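Local structure of transthyretin-like protein (Klebsiella pneumoniae subsp. pneumoniae, 3QVA) at residues H15-S20 and P102-P107; G27-L32 and N41-A46; C64-T69 and F82-I87. The protein probably catalyses the hydrolysis of 5-hydroxyisourate to 2-oxo-4-hydroxy-4-carboxy-5-ureidoimidazoline in purine metabolism, working as a homotetramer of the transthyretin family. All coordinates share one frame; numbering follows the deposited sequence. Where two conformers were deposited one is given.

Interaction 1 of 3, residues H15-S20 and P102-P107; sequences HILDIS and PFLIAP
Ile16 lies alongside Phe103, both side chains pointing the same way, and its CG1 packs 3.9 Å from ring atom CD2 of Phe103 while its CD1 reaches the same ring atom. With CG1 beside the backbone N and anti to the carbonyl carbon (chi1 -53°), CG2 of Ile16 is left to meet CD1 of Ile105 at 3.8 Å. These residues share the face of the sheet turned to the core, where Phe73 of helix 69-75 also covers Ile105. Leu17 and Leu104 occupy the other face, side by side, CD1 of Leu17 3.9 Å from CD2 of Leu104; Tyr113 of a neighbouring subunit packs on both. Ile19, just past the strand, crosses Leu104 at about a right angle, its CG2 4.0 Å from Leu104 CB, and another subunit brings its own Ile19 against it. Strands 15-18 and 103-106 run parallel in the mixed sheet of the transthyretin fold. Their backbone bonds alternate across the gap: Phe103 N to His15 O, Leu17 N to Phe103 O, Ile105 N to Leu17 O at 2.8 Å and nearly straight (179°), and Ile19 N to Ile105 O. At the end of the strand Asp18 forms an Asx turn: OD1 accepts Ser20 N at 3.0 Å from above the carboxylate plane, and Ser20 OG, at 2.5 Å, from the same face. OD2 forms a salt bridge with Arg78, which also bonds Ser20 OG. Asp18 OD1 stands only 3.2 Å from Ile105 O, acceptor facing acceptor. Two Ser20 donors on OD1 and the arginine charge on OD2 would offset that repulsion and probably favour the ionised carboxylate in this buried place.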
loop_
_atom_site.group_PDB
_atom_site.type_symbol
_atom_site.label_atom_id
_atom_site.label_comp_id
_atom_site.label_asym_id
_atom_site.label_seq_id
_atom_site.Cartn_x
_atom_site.Cartn_y
_atom_site.Cartn_z
ATOM N N HIS A 15 -12.239 4.380 7.373
ATOM C CA HIS A 15 -11.425 3.998 8.500
ATOM C C HIS A 15 -10.037 4.494 8.132
ATOM O O HIS A 15 -9.569 4.244 7.026
ATOM C CB HIS A 15 -11.459 2.471 8.641
ATOM C CG HIS A 15 -10.651 1.933 9.782
ATOM N ND1 HIS A 15 -10.135 0.655 9.780
ATOM C CD2 HIS A 15 -10.286 2.486 10.963
ATOM C CE1 HIS A 15 -9.482 0.445 10.909
ATOM N NE2 HIS A 15 -9.563 1.538 11.647
ATOM N N ILE A 16 -9.402 5.241 9.028
ATOM C CA ILE A 16 -8.075 5.767 8.753
ATOM C C ILE A 16 -7.087 5.217 9.768
ATOM O O ILE A 16 -7.270 5.362 10.974
ATOM C CB ILE A 16 -8.041 7.323 8.722
ATOM C CG1 ILE A 16 -9.097 7.859 7.746
ATOM C CG2 ILE A 16 -6.644 7.814 8.349
ATOM C CD1 ILE A 16 -8.973 9.353 7.418
ATOM N N LEU A 17 -6.056 4.556 9.262
ATOM C CA LEU A 17 -5.002 4.018 10.101
ATOM C C LEU A 17 -3.689 4.718 9.795
ATOM O O LEU A 17 -3.327 4.880 8.632
ATOM C CB LEU A 17 -4.857 2.522 9.838
ATOM C CG LEU A 17 -6.026 1.676 10.342
ATOM C CD1 LEU A 17 -6.203 0.475 9.460
ATOM C CD2 LEU A 17 -5.825 1.277 11.807
ATOM N N ASP A 18 -2.977 5.128 10.836
ATOM C CA ASP A 18 -1.639 5.674 10.665
ATOM C C ASP A 18 -0.658 4.512 10.729
ATOM O O ASP A 18 -0.327 4.017 11.815
ATOM C CB ASP A 18 -1.319 6.727 11.736
ATOM C CG ASP A 18 0.078 7.335 11.576
ATOM O OD1 ASP A 18 0.815 6.977 10.629
ATOM O OD2 ASP A 18 0.454 8.193 12.408
ATOM N N ILE A 19 -0.194 4.071 9.560
ATOM C CA ILE A 19 0.674 2.902 9.510
ATOM C C ILE A 19 2.107 3.223 9.941
ATOM O O ILE A 19 2.909 2.318 10.127
ATOM C CB ILE A 19 0.631 2.179 8.140
ATOM C CG1 ILE A 19 1.370 2.988 7.068
ATOM C CG2 ILE A 19 -0.827 1.868 7.750
ATOM C CD1 ILE A 19 1.592 2.215 5.755
ATOM N N SER A 20 2.416 4.507 10.121
ATOM C CA SER A 20 3.718 4.897 10.652
ATOM C C SER A 20 3.828 4.505 12.133
ATOM O O SER A 20 4.925 4.260 12.637
ATOM C CB SER A 20 3.982 6.392 10.439
ATOM O OG SER A 20 3.214 7.184 11.323
ATOM N N PRO A 102 -11.129 2.751 3.085
ATOM C CA PRO A 102 -10.154 3.175 4.081
ATOM C C PRO A 102 -9.010 4.004 3.512
ATOM O O PRO A 102 -8.769 3.986 2.298
ATOM C CB PRO A 102 -9.608 1.848 4.641
ATOM C CG PRO A 102 -10.622 0.808 4.225
ATOM C CD PRO A 102 -11.122 1.288 2.912
ATOM N N PHE A 103 -8.337 4.729 4.403
ATOM C CA PHE A 103 -7.094 5.438 4.115
ATOM C C PHE A 103 -6.013 4.835 5.006
ATOM O O PHE A 103 -6.132 4.876 6.231
ATOM C CB PHE A 103 -7.210 6.918 4.505
ATOM C CG PHE A 103 -8.153 7.732 3.653
ATOM C CD1 PHE A 103 -7.662 8.527 2.619
ATOM C CD2 PHE A 103 -9.522 7.747 3.918
ATOM C CE1 PHE A 103 -8.517 9.306 1.836
ATOM C CE2 PHE A 103 -10.394 8.520 3.138
ATOM C CZ PHE A 103 -9.887 9.305 2.094
ATOM N N LEU A 104 -4.961 4.295 4.407
ATOM C CA LEU A 104 -3.799 3.853 5.176
ATOM C C LEU A 104 -2.744 4.921 4.990
ATOM O O LEU A 104 -2.223 5.084 3.891
ATOM C CB LEU A 104 -3.289 2.496 4.678
ATOM C CG LEU A 104 -4.295 1.352 4.559
ATOM C CD1 LEU A 104 -3.575 0.061 4.187
ATOM C CD2 LEU A 104 -5.088 1.175 5.842
ATOM N N ILE A 105 -2.429 5.657 6.056
ATOM C CA ILE A 105 -1.631 6.875 5.905
ATOM C C ILE A 105 -0.307 6.851 6.663
ATOM O O ILE A 105 -0.153 6.132 7.657
ATOM C CB ILE A 105 -2.449 8.153 6.276
ATOM C CG1 ILE A 105 -2.662 8.264 7.798
ATOM C CG2 ILE A 105 -3.787 8.149 5.536
ATOM C CD1 ILE A 105 -3.307 9.587 8.245
ATOM N N ALA A 106 0.633 7.649 6.167
ATOM C CA ALA A 106 1.942 7.849 6.781
ATOM C C ALA A 106 2.505 9.154 6.238
ATOM O O ALA A 106 2.082 9.613 5.166
ATOM C CB ALA A 106 2.879 6.672 6.447
ATOM N N PRO A 107 3.464 9.775 6.959
ATOM C CA PRO A 107 4.017 11.005 6.397
ATOM C C PRO A 107 4.612 10.826 4.996
ATOM O O PRO A 107 4.571 11.757 4.191
ATOM C CB PRO A 107 5.082 11.404 7.423
ATOM C CG PRO A 107 4.496 10.922 8.715
ATOM C CD PRO A 107 3.886 9.581 8.360
#

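Interaction 2 of 3, residues G27-L32 and N41-A46; sequences GVTVSL and NLVTNA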
loop_
_atom_site.group_PDB
_atom_site.type_symbol
_atom_site.label_atom_id
_atom_site.label_comp_id
_atom_site.label_asym_id
_atom_site.label_seq_id
_atom_site.Cartn_x
_atom_site.Cartn_y
_atom_site.Cartn_z
ATOM N N GLY A 27 -9.286 12.046 14.912
ATOM C CA GLY A 27 -9.390 13.493 14.721
ATOM C C GLY A 27 -9.006 13.993 13.336
ATOM O O GLY A 27 -8.666 15.162 13.170
ATOM N N VAL A 28 -9.049 13.108 12.344
ATOM C CA VAL A 28 -8.812 13.501 10.951
ATOM C C VAL A 28 -10.132 13.975 10.370
ATOM O O VAL A 28 -11.142 13.263 10.453
ATOM C CB VAL A 28 -8.291 12.325 10.082
ATOM C CG1 VAL A 28 -7.938 12.812 8.675
ATOM C CG2 VAL A 28 -7.087 11.663 10.731
ATOM N N THR A 29 -10.129 15.173 9.792
ATOM C CA THR A 29 -11.303 15.685 9.096
ATOM C C THR A 29 -11.390 15.056 7.715
ATOM O O THR A 29 -10.394 14.995 6.999
ATOM C CB THR A 29 -11.273 17.232 8.988
ATOM O OG1 THR A 29 -11.454 17.787 10.297
ATOM C CG2 THR A 29 -12.393 17.737 8.091
ATOM N N VAL A 30 -12.581 14.571 7.369
ATOM C CA VAL A 30 -12.841 13.945 6.073
ATOM C C VAL A 30 -14.126 14.507 5.467
ATOM O O VAL A 30 -15.194 14.455 6.091
ATOM C CB VAL A 30 -12.976 12.399 6.182
ATOM C CG1 VAL A 30 -13.034 11.772 4.793
ATOM C CG2 VAL A 30 -11.831 11.795 6.991
ATOM N N SER A 31 -14.023 15.029 4.245
ATOM C CA SER A 31 -15.177 15.596 3.556
ATOM C C SER A 31 -15.632 14.751 2.374
ATOM O O SER A 31 -14.826 14.089 1.717
ATOM C CB SER A 31 -14.892 17.031 3.101
ATOM O OG SER A 31 -13.897 17.066 2.090
ATOM N N LEU A 32 -16.937 14.778 2.117
ATOM C CA LEU A 32 -17.506 14.124 0.950
ATOM C C LEU A 32 -18.110 15.186 0.046
ATOM O O LEU A 32 -18.854 16.050 0.509
ATOM C CB LEU A 32 -18.589 13.115 1.348
ATOM C CG LEU A 32 -19.337 12.427 0.199
ATOM C CD1 LEU A 32 -18.401 11.530 -0.606
ATOM C CD2 LEU A 32 -20.528 11.628 0.728
ATOM N N ASN A 41 -18.978 16.855 6.050
ATOM C CA ASN A 41 -17.658 17.109 6.602
ATOM C C ASN A 41 -17.665 16.549 8.010
ATOM O O ASN A 41 -18.428 17.015 8.864
ATOM C CB ASN A 41 -17.338 18.611 6.594
ATOM C CG ASN A 41 -15.890 18.905 6.951
ATOM O OD1 ASN A 41 -14.963 18.410 6.304
ATOM N ND2 ASN A 41 -15.687 19.711 7.989
ATOM N N LEU A 42 -16.845 15.522 8.238
ATOM C CA LEU A 42 -16.875 14.776 9.493
ATOM C C LEU A 42 -15.467 14.510 10.019
ATOM O O LEU A 42 -14.483 14.892 9.378
ATOM C CB LEU A 42 -17.690 13.478 9.331
ATOM C CG LEU A 42 -19.163 13.666 8.927
ATOM C CD1 LEU A 42 -19.823 12.362 8.523
ATOM C CD2 LEU A 42 -19.942 14.334 10.058
ATOM N N VAL A 43 -15.371 13.900 11.201
ATOM C CA VAL A 43 -14.078 13.664 11.848
ATOM C C VAL A 43 -13.997 12.224 12.347
ATOM O O VAL A 43 -14.966 11.695 12.897
ATOM C CB VAL A 43 -13.820 14.654 13.018
ATOM C CG1 VAL A 43 -12.397 14.541 13.523
ATOM C CG2 VAL A 43 -14.062 16.064 12.579
ATOM N N THR A 44 -12.842 11.585 12.149
ATOM C CA THR A 44 -12.661 10.215 12.605
ATOM C C THR A 44 -12.691 10.152 14.124
ATOM O O THR A 44 -12.160 11.036 14.803
ATOM C CB THR A 44 -11.337 9.606 12.123
ATOM O OG1 THR A 44 -10.241 10.429 12.556
ATOM C CG2 THR A 44 -11.332 9.474 10.597
ATOM N N ASN A 45 -13.316 9.101 14.643
ATOM C CA ASN A 45 -13.362 8.866 16.088
ATOM C C ASN A 45 -12.089 8.192 16.626
ATOM O O ASN A 45 -11.099 8.061 15.907
ATOM C CB ASN A 45 -14.626 8.081 16.459
ATOM C CG ASN A 45 -14.672 6.695 15.836
ATOM O OD1 ASN A 45 -13.642 6.120 15.482
ATOM N ND2 ASN A 45 -15.875 6.149 15.705
ATOM N N ALA A 46 -12.121 7.767 17.892
ATOM C CA ALA A 46 -10.978 7.116 18.533
ATOM C C ALA A 46 -10.520 5.825 17.837
ATOM O O ALA A 46 -9.363 5.424 17.971
ATOM C CB ALA A 46 -11.284 6.852 20.012
#
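Thr44 turns its CB toward Val28, at the open end of a beta hairpin in which strands 29-32 and 41-43 run antiparallel within the four-stranded sheet of the transthyretin fold. Thr44 CB lies 4.0 Å from Val28 O, and from there the side chain forks. Thr44 CG2 passes Val28 O at 3.8 Å on its way to the flank of Val30, whereas Thr44 OG1 sits between the threonine's own N and carbonyl carbon (chi1 57°) and there takes the N-H of Val28, its N 2.9 Å away. The hydroxyl also bonds Ala25 O, so the buried oxygen ties the chain leaving the hairpin to the chain entering it, at Ala25 and Val28. The Thr44 backbone joins in: its N gives a bond to Val28 O, and its O receives Gly27 N from well above the carbonyl plane, 40° out of it. Farther along, Val30 and Leu42 form a hydrogen-bonded pair through reciprocal N-H to O bonds. Val30 points into the core, against Leu65 and Ala67 of strand 62-67. Thr29, Ser31, Asn41 and Val43 populate the other face, and the first and last of these meet as a non-hydrogen-bonded pair. CG1 of Val43, anti to its backbone N (chi1 -171°), comes to 3.4 Å from Gly27 CA, where the glycine presents no side chain. Asn41, on the same face, leans toward the other strand, its amide nitrogen bonded to Asn2 O, and its OD1 rests 3.2 Å from the methyl CG2 of Thr29 and 3.5 Å from CB of Ser31.

Interaction 3 of 3, residues C64-T69 and F82-I87; sequences CLTAET and FTRAQI
A side-on salt bridge between Glu68 and Arg84, in the conformer described here of the two modelled for the arginine, closes one end of the pairing of strands 64-67 and 82-87, near the start of helix 69-75. Arg84 NE gives Glu68 OE2 a bond of 3.1 Å, straight (171°) and in the guanidinium plane, while Arg84 NH1 reaches the syn lone pair of Glu68 OE1 at 2.9 Å. The carboxylate and guanidinium planes are turned 44° apart. Glu68, at the N-cap position, points its CB away from the partner strand; its chain, bent at chi2 (-68°), brings the carboxylate back alongside the arginine. A water donates to both Glu68 OE1 and Thr83 O, adding a second link. The strands are antiparallel neighbours in the second sheet of the transthyretin fold, with Leu65 and Ile87, then Ala67 and Ala85, as hydrogen-bonded pairs; Phe103 of strand 99-106 packs over both alanines and Ile87. Ala85 CB touches Thr69 CG2 at 3.9 Å, and a second water bridges Thr69 OG1 to Phe82 O. The other face carries Thr66 beside Gln86. Residues Phe82, Arg84 and Gln86 pair antiparallel with a strand of a neighbouring subunit, which continues the sheet across the interface.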
loop_
_atom_site.group_PDB
_atom_site.type_symbol
_atom_site.label_atom_id
_atom_site.label_comp_id
_atom_site.label_asym_id
_atom_site.label_seq_id
_atom_site.Cartn_x
_atom_site.Cartn_y
_atom_site.Cartn_z
ATOM N N CYS A 64 -16.157 12.316 -4.256
ATOM C CA CYS A 64 -14.806 12.612 -3.848
ATOM C C CYS A 64 -14.769 12.618 -2.325
ATOM O O CYS A 64 -15.475 13.411 -1.695
ATOM C CB CYS A 64 -14.408 13.974 -4.406
ATOM S SG CYS A 64 -12.757 14.478 -4.011
ATOM N N LEU A 65 -13.982 11.713 -1.740
ATOM C CA LEU A 65 -13.728 11.712 -0.297
ATOM C C LEU A 65 -12.354 12.289 -0.047
ATOM O O LEU A 65 -11.383 11.800 -0.603
ATOM C CB LEU A 65 -13.740 10.293 0.271
ATOM C CG LEU A 65 -14.884 9.670 1.060
ATOM C CD1 LEU A 65 -14.357 8.375 1.681
ATOM C CD2 LEU A 65 -15.444 10.588 2.145
ATOM N N THR A 66 -12.263 13.314 0.794
ATOM C CA THR A 66 -10.984 13.967 1.029
ATOM C C THR A 66 -10.621 13.976 2.505
ATOM O O THR A 66 -11.324 14.583 3.318
ATOM C CB THR A 66 -10.990 15.413 0.495
ATOM O OG1 THR A 66 -11.349 15.402 -0.895
ATOM C CG2 THR A 66 -9.611 16.062 0.666
ATOM N N ALA A 67 -9.514 13.318 2.837
ATOM C CA ALA A 67 -9.022 13.287 4.212
ATOM C C ALA A 67 -7.937 14.334 4.380
ATOM O O ALA A 67 -6.998 14.400 3.591
ATOM C CB ALA A 67 -8.495 11.896 4.572
ATOM N N GLU A 68 -8.074 15.171 5.405
ATOM C CA GLU A 68 -7.130 16.250 5.616
ATOM C C GLU A 68 -5.925 15.731 6.397
ATOM O O GLU A 68 -5.719 16.053 7.567
ATOM C CB GLU A 68 -7.821 17.425 6.317
ATOM C CG GLU A 68 -8.904 18.066 5.445
ATOM C CD GLU A 68 -8.327 18.785 4.239
ATOM O OE1 GLU A 68 -7.256 19.402 4.382
ATOM O OE2 GLU A 68 -8.943 18.735 3.148
ATOM N N THR A 69 -5.127 14.915 5.724
ATOM C CA THR A 69 -4.040 14.193 6.369
ATOM C C THR A 69 -2.852 15.092 6.716
ATOM O O THR A 69 -2.247 14.949 7.791
ATOM C CB THR A 69 -3.571 13.018 5.497
ATOM O OG1 THR A 69 -3.214 13.505 4.199
ATOM C CG2 THR A 69 -4.696 11.992 5.351
ATOM N N PHE A 82 2.773 15.278 1.456
ATOM C CA PHE A 82 1.383 15.112 1.028
ATOM C C PHE A 82 0.477 16.029 1.825
ATOM O O PHE A 82 0.442 15.965 3.056
ATOM C CB PHE A 82 0.942 13.650 1.141
ATOM C CG PHE A 82 1.796 12.716 0.342
ATOM C CD1 PHE A 82 2.761 11.936 0.964
ATOM C CD2 PHE A 82 1.663 12.644 -1.043
ATOM C CE1 PHE A 82 3.570 11.091 0.231
ATOM C CE2 PHE A 82 2.480 11.787 -1.794
ATOM C CZ PHE A 82 3.426 11.006 -1.153
ATOM N N THR A 83 -0.241 16.899 1.121
ATOM C CA THR A 83 -1.054 17.925 1.786
ATOM C C THR A 83 -2.431 17.424 2.235
ATOM O O THR A 83 -2.983 17.916 3.218
ATOM C CB THR A 83 -1.233 19.167 0.899
ATOM O OG1 THR A 83 -1.840 18.784 -0.338
ATOM C CG2 THR A 83 0.113 19.813 0.616
ATOM N N ARG A 84 -2.980 16.467 1.488
ATOM C CA ARG A 84 -4.255 15.833 1.812
ATOM C C ARG A 84 -4.345 14.553 0.997
ATOM O O ARG A 84 -3.473 14.289 0.165
ATOM C CB ARG A 84 -5.450 16.761 1.523
ATOM C CG ARG A 84 -5.427 17.464 0.171
ATOM C CD ARG A 84 -6.530 18.514 0.081
ATOM N NE ARG A 84 -6.544 19.375 1.260
ATOM C CZ ARG A 84 -5.669 20.351 1.485
ATOM N NH1 ARG A 84 -5.755 21.078 2.593
ATOM N NH2 ARG A 84 -4.703 20.598 0.607
ATOM N N ALA A 85 -5.379 13.763 1.254
ATOM C CA ALA A 85 -5.584 12.510 0.558
ATOM C C ALA A 85 -6.985 12.515 -0.033
ATOM O O ALA A 85 -7.974 12.449 0.695
ATOM C CB ALA A 85 -5.392 11.332 1.520
ATOM N N GLN A 86 -7.052 12.622 -1.355
ATOM C CA GLN A 86 -8.320 12.660 -2.064
ATOM C C GLN A 86 -8.554 11.346 -2.802
ATOM O O GLN A 86 -7.690 10.895 -3.566
ATOM C CB GLN A 86 -8.344 13.840 -3.044
ATOM C CG GLN A 86 -9.627 13.933 -3.847
ATOM C CD GLN A 86 -9.629 15.084 -4.843
ATOM O OE1 GLN A 86 -9.708 14.866 -6.055
ATOM N NE2 GLN A 86 -9.541 16.312 -4.340
ATOM N N ILE A 87 -9.719 10.740 -2.563
ATOM C CA ILE A 87 -10.163 9.565 -3.307
ATOM C C ILE A 87 -11.308 9.960 -4.237
ATOM O O ILE A 87 -12.274 10.615 -3.816
ATOM C CB ILE A 87 -10.666 8.448 -2.374
ATOM C CG1 ILE A 87 -9.569 7.996 -1.409
ATOM C CG2 ILE A 87 -11.169 7.252 -3.199
ATOM C CD1 ILE A 87 -10.120 7.074 -0.317
HETATM O O HOH W 1 -4.751 18.445 5.220
HETATM O O HOH W 2 -0.243 13.862 4.716
#

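The three contacts surround one hydrophobic interior between the two sheets. Interaction 1 belongs to one sheet; interactions 2 and 3 belong to the other, where Thr29 O and Ser31 O lie 2.8 Å from Glu68 N and Thr66 N respectively, probable interstrand hydrogen bonds. Ile16 CD1 crosses from interaction 1 to Val30 CG2 of interaction 2 at 3.8 Å, and Phe103 CE1 to Ala67 CB of interaction 3 at 3.8 Å. The centres of the three contacts lie about 11 to 13 Å apart. The His15 side chain of interaction 1 lies about 4 Å from a bound phosphate, probably from crystallisation, and is hydrogen-bonded to Ser116 of a neighbouring subunit, consistent with the family's intersubunit active site.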